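Local coordinates for vascular protein tyrosine phosphatase 1 (Rattus norvegicus, PDB 3I36) that probably catalyses, through its cytoplasmic catalytic domain, the hydrolysis of phosphotyrosine in protein substrates, giving tyrosine and free phosphate, at residues Gly107-Lys112 with Leu260-Glu265; Asp215-Leu220 with Val300-Arg305; Glu156-Lys161 with Gln202-Ser207. All coordinates share one frame; numbering follows the deposited sequence. Where two conformers were deposited one is given.

Interaction 1: residues Gly107-Lys112 with Leu260-Glu265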
loop_
_atom_site.group_PDB
_atom_site.type_symbol
_atom_site.label_atom_id
_atom_site.label_comp_id
_atom_site.label_asym_id
_atom_site.label_seq_id
_atom_site.Cartn_x
_atom_site.Cartn_y
_atom_site.Cartn_z
ATOM N N GLY A 107 2.875 9.443 3.780
ATOM C CA GLY A 107 3.256 9.714 2.422
ATOM C C GLY A 107 4.172 10.910 2.462
ATOM O O GLY A 107 4.643 11.345 3.520
ATOM N N TYR A 108 4.418 11.457 1.295
ATOM C CA TYR A 108 5.249 12.639 1.207
ATOM C C TYR A 108 4.654 13.803 2.003
ATOM O O TYR A 108 5.375 14.546 2.658
ATOM C CB TYR A 108 5.411 13.027 -0.250
ATOM C CG TYR A 108 6.351 14.186 -0.426
ATOM C CD1 TYR A 108 7.718 13.992 -0.373
ATOM C CD2 TYR A 108 5.870 15.465 -0.643
ATOM C CE1 TYR A 108 8.592 15.043 -0.529
ATOM C CE2 TYR A 108 6.747 16.536 -0.828
ATOM C CZ TYR A 108 8.099 16.310 -0.760
ATOM O OH TYR A 108 8.982 17.347 -0.922
ATOM N N HIS A 109 3.333 13.933 1.968
ATOM C CA HIS A 109 2.657 15.097 2.530
ATOM C C HIS A 109 2.193 14.978 3.972
ATOM O O HIS A 109 2.205 15.965 4.712
ATOM C CB HIS A 109 1.506 15.515 1.625
ATOM C CG HIS A 109 1.967 15.932 0.270
ATOM N ND1 HIS A 109 1.957 15.083 -0.814
ATOM C CD2 HIS A 109 2.515 17.091 -0.164
ATOM C CE1 HIS A 109 2.450 15.710 -1.867
ATOM N NE2 HIS A 109 2.796 16.931 -1.499
ATOM N N SER A 110 1.782 13.791 4.390
ATOM C CA SER A 110 1.276 13.681 5.743
ATOM C C SER A 110 1.391 12.270 6.267
ATOM O O SER A 110 1.562 11.317 5.512
ATOM C CB SER A 110 -0.186 14.105 5.806
ATOM O OG SER A 110 -1.006 12.952 5.629
ATOM N N LYS A 111 1.283 12.167 7.581
ATOM C CA LYS A 111 1.485 10.925 8.289
ATOM C C LYS A 111 0.388 9.931 7.935
ATOM O O LYS A 111 0.522 8.737 8.157
ATOM C CB LYS A 111 1.476 11.217 9.793
ATOM C CG LYS A 111 1.838 10.043 10.681
ATOM C CD LYS A 111 1.899 10.461 12.151
ATOM C CE LYS A 111 0.530 10.437 12.812
ATOM N NZ LYS A 111 0.638 10.646 14.289
ATOM N N LYS A 112 -0.715 10.418 7.386
ATOM C CA LYS A 112 -1.815 9.506 7.090
ATOM C C LYS A 112 -2.187 9.477 5.614
ATOM O O LYS A 112 -3.338 9.206 5.257
ATOM C CB LYS A 112 -3.034 9.863 7.933
ATOM C CG LYS A 112 -2.846 9.669 9.429
ATOM C CD LYS A 112 -4.174 9.885 10.152
ATOM C CE LYS A 112 -4.122 9.404 11.589
ATOM N NZ LYS A 112 -5.424 9.630 12.273
ATOM N N LEU A 260 8.888 8.676 -3.288
ATOM C CA LEU A 260 10.116 9.008 -3.992
ATOM C C LEU A 260 9.845 9.965 -5.127
ATOM O O LEU A 260 10.628 10.876 -5.377
ATOM C CB LEU A 260 10.746 7.742 -4.554
ATOM C CG LEU A 260 11.456 6.959 -3.463
ATOM C CD1 LEU A 260 11.674 5.542 -3.938
ATOM C CD2 LEU A 260 12.773 7.668 -3.125
ATOM N N ILE A 261 8.747 9.753 -5.840
ATOM C CA ILE A 261 8.453 10.633 -6.966
ATOM C C ILE A 261 8.223 12.050 -6.477
ATOM O O ILE A 261 8.750 13.008 -7.048
ATOM C CB ILE A 261 7.250 10.137 -7.782
ATOM C CG1 ILE A 261 7.616 8.817 -8.492
ATOM C CG2 ILE A 261 6.793 11.210 -8.764
ATOM C CD1 ILE A 261 6.408 8.094 -9.114
ATOM N N TYR A 262 7.461 12.200 -5.399
ATOM C CA TYR A 262 7.270 13.544 -4.861
ATOM C C TYR A 262 8.598 14.169 -4.471
ATOM O O TYR A 262 8.853 15.334 -4.751
ATOM C CB TYR A 262 6.387 13.513 -3.640
ATOM C CG TYR A 262 4.917 13.484 -3.947
ATOM C CD1 TYR A 262 4.308 14.538 -4.615
ATOM C CD2 TYR A 262 4.129 12.420 -3.534
ATOM C CE1 TYR A 262 2.955 14.523 -4.881
ATOM C CE2 TYR A 262 2.772 12.395 -3.783
ATOM C CZ TYR A 262 2.187 13.449 -4.460
ATOM O OH TYR A 262 0.834 13.428 -4.697
ATOM N N GLN A 263 9.428 13.381 -3.801
ATOM C CA GLN A 263 10.747 13.797 -3.339
ATOM C C GLN A 263 11.565 14.312 -4.519
ATOM O O GLN A 263 12.170 15.376 -4.480
ATOM C CB GLN A 263 11.445 12.565 -2.762
ATOM C CG GLN A 263 12.063 12.714 -1.393
ATOM C CD GLN A 263 12.409 11.359 -0.783
ATOM O OE1 GLN A 263 12.943 10.474 -1.459
ATOM N NE2 GLN A 263 12.106 11.194 0.494
ATOM N N ILE A 264 11.605 13.495 -5.571
ATOM C CA ILE A 264 12.337 13.841 -6.781
ATOM C C ILE A 264 11.779 15.133 -7.364
ATOM O O ILE A 264 12.517 16.059 -7.686
ATOM C CB ILE A 264 12.201 12.725 -7.844
ATOM C CG1 ILE A 264 13.095 11.537 -7.491
ATOM C CG2 ILE A 264 12.545 13.258 -9.241
ATOM C CD1 ILE A 264 12.756 10.285 -8.296
ATOM N N GLU A 265 10.464 15.185 -7.501
ATOM C CA GLU A 265 9.802 16.329 -8.122
ATOM C C GLU A 265 9.988 17.596 -7.297
ATOM O O GLU A 265 10.254 18.657 -7.837
ATOM C CB GLU A 265 8.310 16.028 -8.297
ATOM C CG GLU A 265 8.071 15.052 -9.413
ATOM C CD GLU A 265 6.617 14.648 -9.567
ATOM O OE1 GLU A 265 5.797 14.975 -8.684
ATOM O OE2 GLU A 265 6.314 13.999 -10.585
#
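Y108 and H109, neighbours in the loop between strands 102-105 and 114-117, both lean on Y262 of helix 249-267, and three kinds of aromatic contact result. The first is CH-pi. Y262 CB sits over one face of the Y108 ring, 3.6 Å from the ring centroid. The closest carbon there is Y108 CG, 3.3 Å from Y262 CB. With CG of Y108 anti to the backbone N (chi1 -176°), the phenol ring reaches out from the loop and lies against the root of the Y262 side chain.

The second is a slipped pairing of the two tyrosine rings. Their planes are only 20° apart, yet the centroids are 5.5 Å from each other, so there is little overlap and this is no true stack. Further along the Y108 ring, CE1 comes within 3.8 Å of Q263 CA.

The third is T-shaped. H109 turns its edge to the face of Y262, the planes at 84°. The ring centroids are 4.5 Å apart. H109 CE1 leads, 3.3 Å from Y262 CE1. H109 also lies close to Y108 within the loop, where Y108 CD2 stands over the centre of the imidazole, so the three rings brace one another.

Polar groups work at the margins. Y108 OH hydrogen-bonds E267 further along the helix, a second tie between loop and helix. S110 OG accepts from K112 N in an ST turn and also pairs with D113, which shapes the loop behind the rings. R224 of helix 218-231 adds a cation-pi contact to Y262. Taken together this is a three-membered aromatic cluster at the surface, fastening a beta-hairpin loop of the tyrosine phosphatase fold to one of its helices.

Interaction 2: residues Asp215-Leu220 with Val300-Arg305; sequences DTTDLL and VLDIIR
T217 and D302 approach obliquely, each side chain setting out toward the other segment, and the meeting point is one carboxylate oxygen. T217 OG1 is the donor and D302 OD2 the acceptor, with a modelled separation of 2.4 Å, so short that its exact length is doubtful. T217 presents its hydroxyl because OG1 stands between the backbone N and the carbonyl carbon (chi1 61°), while its methyl, CG2, also brushes D302 OD2 at 3.2 Å.

The carboxylate arrives from the helix with CG of D302 anti to the carbonyl carbon. A water makes a second link to the same oxygen: it accepts from T217 N at 3.2 Å and donates to D302 OD2. Side chain and backbone of one threonine therefore both address a single carboxylate oxygen, one directly and one through water. The other oxygen, OD1, is occupied by Q298, a turn earlier on the helix, which helps fix the rotation of the group.

The segment of T217 leads into helix 218-231, and D302 is near the C-terminal end of helix 290-305. Around them, T217 packs on F295 and C299 of that second helix, I303 rests on helix 249-267, and L301 on helix 28-53.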
loop_
_atom_site.group_PDB
_atom_site.type_symbol
_atom_site.label_atom_id
_atom_site.label_comp_id
_atom_site.label_asym_id
_atom_site.label_seq_id
_atom_site.Cartn_x
_atom_site.Cartn_y
_atom_site.Cartn_z
ATOM N N ASP A 215 9.389 -6.523 -14.521
ATOM C CA ASP A 215 10.592 -6.436 -15.348
ATOM C C ASP A 215 11.004 -4.997 -15.627
ATOM O O ASP A 215 12.188 -4.696 -15.779
ATOM C CB ASP A 215 10.373 -7.166 -16.674
ATOM C CG ASP A 215 10.203 -8.655 -16.495
ATOM O OD1 ASP A 215 10.787 -9.211 -15.536
ATOM O OD2 ASP A 215 9.487 -9.266 -17.316
ATOM N N THR A 216 10.019 -4.109 -15.697
ATOM C CA THR A 216 10.272 -2.698 -15.940
ATOM C C THR A 216 9.522 -1.902 -14.900
ATOM O O THR A 216 8.653 -2.435 -14.212
ATOM C CB THR A 216 9.798 -2.244 -17.335
ATOM O OG1 THR A 216 8.380 -2.400 -17.435
ATOM C CG2 THR A 216 10.485 -3.050 -18.429
ATOM N N THR A 217 9.853 -0.621 -14.790
ATOM C CA THR A 217 9.272 0.206 -13.745
ATOM C C THR A 217 8.196 1.117 -14.311
ATOM O O THR A 217 7.394 1.659 -13.568
ATOM C CB THR A 217 10.338 1.083 -13.083
ATOM O OG1 THR A 217 10.909 1.941 -14.071
ATOM C CG2 THR A 217 11.441 0.223 -12.466
ATOM N N ASP A 218 8.178 1.293 -15.628
ATOM C CA ASP A 218 7.312 2.306 -16.215
ATOM C C ASP A 218 5.831 2.053 -15.947
ATOM O O ASP A 218 5.085 2.988 -15.672
ATOM C CB ASP A 218 7.582 2.486 -17.720
ATOM C CG ASP A 218 7.635 1.174 -18.468
ATOM O OD1 ASP A 218 7.289 0.127 -17.884
ATOM O OD2 ASP A 218 8.027 1.192 -19.655
ATOM N N LEU A 219 5.408 0.797 -16.006
ATOM C CA LEU A 219 3.993 0.501 -15.856
ATOM C C LEU A 219 3.529 0.810 -14.443
ATOM O O LEU A 219 2.485 1.437 -14.247
ATOM C CB LEU A 219 3.685 -0.948 -16.212
ATOM C CG LEU A 219 3.784 -1.185 -17.722
ATOM C CD1 LEU A 219 3.748 -2.667 -18.046
ATOM C CD2 LEU A 219 2.654 -0.443 -18.418
ATOM N N LEU A 220 4.298 0.373 -13.450
ATOM C CA LEU A 220 3.911 0.653 -12.086
ATOM C C LEU A 220 3.956 2.154 -11.833
ATOM O O LEU A 220 3.116 2.699 -11.113
ATOM C CB LEU A 220 4.806 -0.085 -11.104
ATOM C CG LEU A 220 4.377 -0.016 -9.640
ATOM C CD1 LEU A 220 3.001 -0.645 -9.452
ATOM C CD2 LEU A 220 5.397 -0.727 -8.795
ATOM N N VAL A 300 13.585 4.951 -9.165
ATOM C CA VAL A 300 14.223 6.251 -9.070
ATOM C C VAL A 300 15.124 6.495 -10.262
ATOM O O VAL A 300 15.100 7.570 -10.855
ATOM C CB VAL A 300 15.053 6.392 -7.779
ATOM C CG1 VAL A 300 15.817 7.703 -7.786
ATOM C CG2 VAL A 300 14.146 6.304 -6.563
ATOM N N LEU A 301 15.927 5.497 -10.613
ATOM C CA LEU A 301 16.862 5.657 -11.718
ATOM C C LEU A 301 16.104 5.934 -13.005
ATOM O O LEU A 301 16.452 6.835 -13.777
ATOM C CB LEU A 301 17.732 4.409 -11.868
ATOM C CG LEU A 301 18.853 4.503 -12.894
ATOM C CD1 LEU A 301 19.869 5.532 -12.438
ATOM C CD2 LEU A 301 19.503 3.125 -13.101
ATOM N N ASP A 302 15.056 5.156 -13.231
ATOM C CA ASP A 302 14.273 5.285 -14.450
ATOM C C ASP A 302 13.561 6.633 -14.522
ATOM O O ASP A 302 13.475 7.241 -15.587
ATOM C CB ASP A 302 13.272 4.137 -14.554
ATOM C CG ASP A 302 13.959 2.794 -14.724
ATOM O OD1 ASP A 302 15.179 2.786 -14.978
ATOM O OD2 ASP A 302 13.285 1.753 -14.611
ATOM N N ILE A 303 13.061 7.098 -13.383
ATOM C CA ILE A 303 12.379 8.379 -13.320
ATOM C C ILE A 303 13.349 9.500 -13.640
ATOM O O ILE A 303 13.062 10.378 -14.449
ATOM C CB ILE A 303 11.781 8.603 -11.926
ATOM C CG1 ILE A 303 10.631 7.628 -11.706
ATOM C CG2 ILE A 303 11.337 10.055 -11.757
ATOM C CD1 ILE A 303 10.146 7.553 -10.296
ATOM N N ILE A 304 14.508 9.452 -13.000
ATOM C CA ILE A 304 15.561 10.425 -13.231
ATOM C C ILE A 304 16.016 10.413 -14.691
ATOM O O ILE A 304 16.113 11.459 -15.333
ATOM C CB ILE A 304 16.751 10.144 -12.303
ATOM C CG1 ILE A 304 16.386 10.555 -10.873
ATOM C CG2 ILE A 304 17.991 10.871 -12.779
ATOM C CD1 ILE A 304 17.352 10.049 -9.819
ATOM N N ARG A 305 16.298 9.225 -15.209
ATOM C CA ARG A 305 16.664 9.079 -16.612
ATOM C C ARG A 305 15.560 9.554 -17.546
ATOM O O ARG A 305 15.836 10.085 -18.619
ATOM C CB ARG A 305 16.994 7.623 -16.935
ATOM C CG ARG A 305 18.315 7.132 -16.396
ATOM C CD ARG A 305 18.487 5.669 -16.752
ATOM N NE ARG A 305 19.795 5.151 -16.367
ATOM C CZ ARG A 305 20.160 3.878 -16.499
ATOM N NH1 ARG A 305 19.308 2.993 -17.004
ATOM N NH2 ARG A 305 21.373 3.487 -16.124
HETATM O O HOH W 1 12.837 -0.388 -15.880
#

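Interaction 3: residues Glu156-Lys161 with Gln202-Ser207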
loop_
_atom_site.group_PDB
_atom_site.type_symbol
_atom_site.label_atom_id
_atom_site.label_comp_id
_atom_site.label_asym_id
_atom_site.label_seq_id
_atom_site.Cartn_x
_atom_site.Cartn_y
_atom_site.Cartn_z
ATOM N N GLU A 156 -12.068 -11.359 -3.111
ATOM C CA GLU A 156 -12.644 -10.407 -4.036
ATOM C C GLU A 156 -13.653 -9.626 -3.223
ATOM O O GLU A 156 -14.828 -10.003 -3.119
ATOM C CB GLU A 156 -13.307 -11.106 -5.209
ATOM C CG GLU A 156 -13.977 -10.127 -6.158
ATOM C CD GLU A 156 -14.193 -10.721 -7.527
ATOM O OE1 GLU A 156 -14.830 -10.062 -8.365
ATOM O OE2 GLU A 156 -13.713 -11.846 -7.765
ATOM N N TYR A 157 -13.179 -8.551 -2.615
ATOM C CA TYR A 157 -13.939 -7.871 -1.574
ATOM C C TYR A 157 -14.843 -6.814 -2.150
ATOM O O TYR A 157 -15.541 -6.131 -1.415
ATOM C CB TYR A 157 -12.990 -7.207 -0.586
ATOM C CG TYR A 157 -12.004 -6.287 -1.253
ATOM C CD1 TYR A 157 -12.357 -4.992 -1.611
ATOM C CD2 TYR A 157 -10.722 -6.732 -1.560
ATOM C CE1 TYR A 157 -11.433 -4.151 -2.242
ATOM C CE2 TYR A 157 -9.803 -5.911 -2.172
ATOM C CZ TYR A 157 -10.164 -4.620 -2.510
ATOM O OH TYR A 157 -9.238 -3.818 -3.123
ATOM N N TRP A 158 -14.808 -6.668 -3.466
ATOM C CA TRP A 158 -15.573 -5.616 -4.112
ATOM C C TRP A 158 -16.704 -6.212 -4.929
ATOM O O TRP A 158 -16.593 -7.340 -5.424
ATOM C CB TRP A 158 -14.665 -4.776 -5.004
ATOM C CG TRP A 158 -14.079 -5.541 -6.143
ATOM C CD1 TRP A 158 -14.584 -5.650 -7.404
ATOM C CD2 TRP A 158 -12.866 -6.306 -6.128
ATOM N NE1 TRP A 158 -13.758 -6.427 -8.178
ATOM C CE2 TRP A 158 -12.699 -6.848 -7.416
ATOM C CE3 TRP A 158 -11.905 -6.587 -5.145
ATOM C CZ2 TRP A 158 -11.613 -7.658 -7.751
ATOM C CZ3 TRP A 158 -10.823 -7.379 -5.480
ATOM C CH2 TRP A 158 -10.685 -7.907 -6.770
ATOM N N PRO A 159 -17.796 -5.452 -5.083
ATOM C CA PRO A 159 -18.953 -5.970 -5.817
ATOM C C PRO A 159 -18.838 -5.702 -7.306
ATOM O O PRO A 159 -17.953 -4.970 -7.755
ATOM C CB PRO A 159 -20.115 -5.153 -5.247
ATOM C CG PRO A 159 -19.484 -3.844 -4.851
ATOM C CD PRO A 159 -18.044 -4.120 -4.502
ATOM N N SER A 160 -19.743 -6.311 -8.061
ATOM C CA SER A 160 -19.982 -5.932 -9.443
ATOM C C SER A 160 -20.976 -4.780 -9.427
ATOM O O SER A 160 -21.158 -4.112 -8.400
ATOM C CB SER A 160 -20.588 -7.103 -10.208
ATOM O OG SER A 160 -21.868 -7.426 -9.685
ATOM N N LYS A 161 -21.636 -4.555 -10.556
ATOM C CA LYS A 161 -22.648 -3.504 -10.632
ATOM C C LYS A 161 -23.730 -3.701 -9.566
ATOM O O LYS A 161 -24.277 -2.730 -9.036
ATOM C CB LYS A 161 -23.263 -3.444 -12.031
ATOM N N GLN A 202 -10.943 2.026 -7.354
ATOM C CA GLN A 202 -10.027 0.990 -7.001
ATOM C C GLN A 202 -9.108 0.797 -8.179
ATOM O O GLN A 202 -9.554 0.516 -9.292
ATOM C CB GLN A 202 -10.774 -0.314 -6.750
ATOM C CG GLN A 202 -9.859 -1.467 -6.400
ATOM C CD GLN A 202 -10.547 -2.791 -6.671
ATOM O OE1 GLN A 202 -11.303 -2.909 -7.631
ATOM N NE2 GLN A 202 -10.298 -3.783 -5.826
ATOM N N PHE A 203 -7.824 0.968 -7.924
ATOM C CA PHE A 203 -6.807 0.773 -8.939
ATOM C C PHE A 203 -6.247 -0.602 -8.722
ATOM O O PHE A 203 -5.507 -0.843 -7.772
ATOM C CB PHE A 203 -5.730 1.833 -8.792
ATOM C CG PHE A 203 -6.259 3.231 -8.937
ATOM C CD1 PHE A 203 -6.221 3.882 -10.162
ATOM C CD2 PHE A 203 -6.843 3.871 -7.864
ATOM C CE1 PHE A 203 -6.718 5.164 -10.296
ATOM C CE2 PHE A 203 -7.345 5.146 -7.989
ATOM C CZ PHE A 203 -7.277 5.798 -9.207
ATOM N N HIS A 204 -6.636 -1.514 -9.594
ATOM C CA HIS A 204 -6.236 -2.889 -9.449
ATOM C C HIS A 204 -5.091 -3.192 -10.394
ATOM O O HIS A 204 -5.292 -3.394 -11.589
ATOM C CB HIS A 204 -7.407 -3.825 -9.723
ATOM C CG HIS A 204 -7.136 -5.235 -9.314
ATOM N ND1 HIS A 204 -8.104 -6.213 -9.309
ATOM C CD2 HIS A 204 -6.004 -5.819 -8.856
ATOM C CE1 HIS A 204 -7.573 -7.351 -8.895
ATOM N NE2 HIS A 204 -6.302 -7.135 -8.604
ATOM N N PHE A 205 -3.881 -3.187 -9.848
ATOM C CA PHE A 205 -2.699 -3.558 -10.598
ATOM C C PHE A 205 -2.691 -5.070 -10.651
ATOM O O PHE A 205 -2.454 -5.733 -9.644
ATOM C CB PHE A 205 -1.458 -3.081 -9.874
ATOM C CG PHE A 205 -0.224 -3.107 -10.715
ATOM C CD1 PHE A 205 0.709 -4.121 -10.565
ATOM C CD2 PHE A 205 -0.000 -2.119 -11.667
ATOM C CE1 PHE A 205 1.857 -4.145 -11.339
ATOM C CE2 PHE A 205 1.142 -2.128 -12.437
ATOM C CZ PHE A 205 2.078 -3.149 -12.275
ATOM N N THR A 206 -2.957 -5.620 -11.825
ATOM C CA THR A 206 -3.133 -7.058 -11.931
ATOM C C THR A 206 -1.898 -7.734 -12.493
ATOM O O THR A 206 -1.850 -8.961 -12.594
ATOM C CB THR A 206 -4.286 -7.380 -12.874
ATOM O OG1 THR A 206 -4.053 -6.721 -14.124
ATOM C CG2 THR A 206 -5.596 -6.892 -12.293
ATOM N N SER A 207 -0.901 -6.939 -12.855
ATOM C CA SER A 207 0.200 -7.453 -13.652
ATOM C C SER A 207 1.528 -7.548 -12.912
ATOM O O SER A 207 2.567 -7.707 -13.524
ATOM C CB SER A 207 0.360 -6.628 -14.930
ATOM O OG SER A 207 0.568 -5.263 -14.631
#
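The hydroxyl oxygen of Y157 is gripped from two sources: Q202 NE2 donates to it over 2.9 Å, the N-H...O angle being 150°, and H243, the residue before the predicted nucleophile C244, bonds it through NE2. Y157 OH lies close to the amide plane of Q202, whereas the phenol ring is turned steeply against that plane.

Q202 reaches across with an extended chain, CG anti to the backbone N (chi1 179°), and its NE2 also hangs over one face of the W158 indole, 3.3 Å from CE3. The indole is held on its opposite face by E156 CG, and W158 CE3 in turn covers the centre of the Y157 ring. At the far end of the indole, W158 CH2 meets H204 CE1 at 3.8 Å, the rings oblique. R185 NH1 ties Q202 OE1 to H204 ND1, while H204 NE2 bonds the backbone O of T144. Cut back to alanine, W158 would probably leave a gap beside Q202 and H204 and take away the indole face under Q202 NE2.

Strand 196-205, carrying Q202 and H204, runs between strands 139-142 and 182-191 of the central sheet; M142 and R185 from those neighbours pack against W158.

Interaction 3 is buried, a loop packed against a strand of the main sheet; interaction 1 lies at the surface and interaction 2 is partly buried among the helices. The chemistry follows: aromatic rings meeting by edge, face and CH-pi, without cross-segment hydrogen bonds, in 107-112/260-265, a carboxylate and a water in 215-220/300-305, and an amide threaded among aromatic rings in 156-161/202-207. Interactions 1 and 2 share a helical layer, since I261 CG1 of helix 249-267 packs on I303 CD1 of helix 290-305 at 3.4 Å. Interaction 2 reaches interaction 3 through L220 against F205, where strand 196-205 is followed by helix 218-231. Interactions 1 and 3 do not touch, their centres about 25 Å apart.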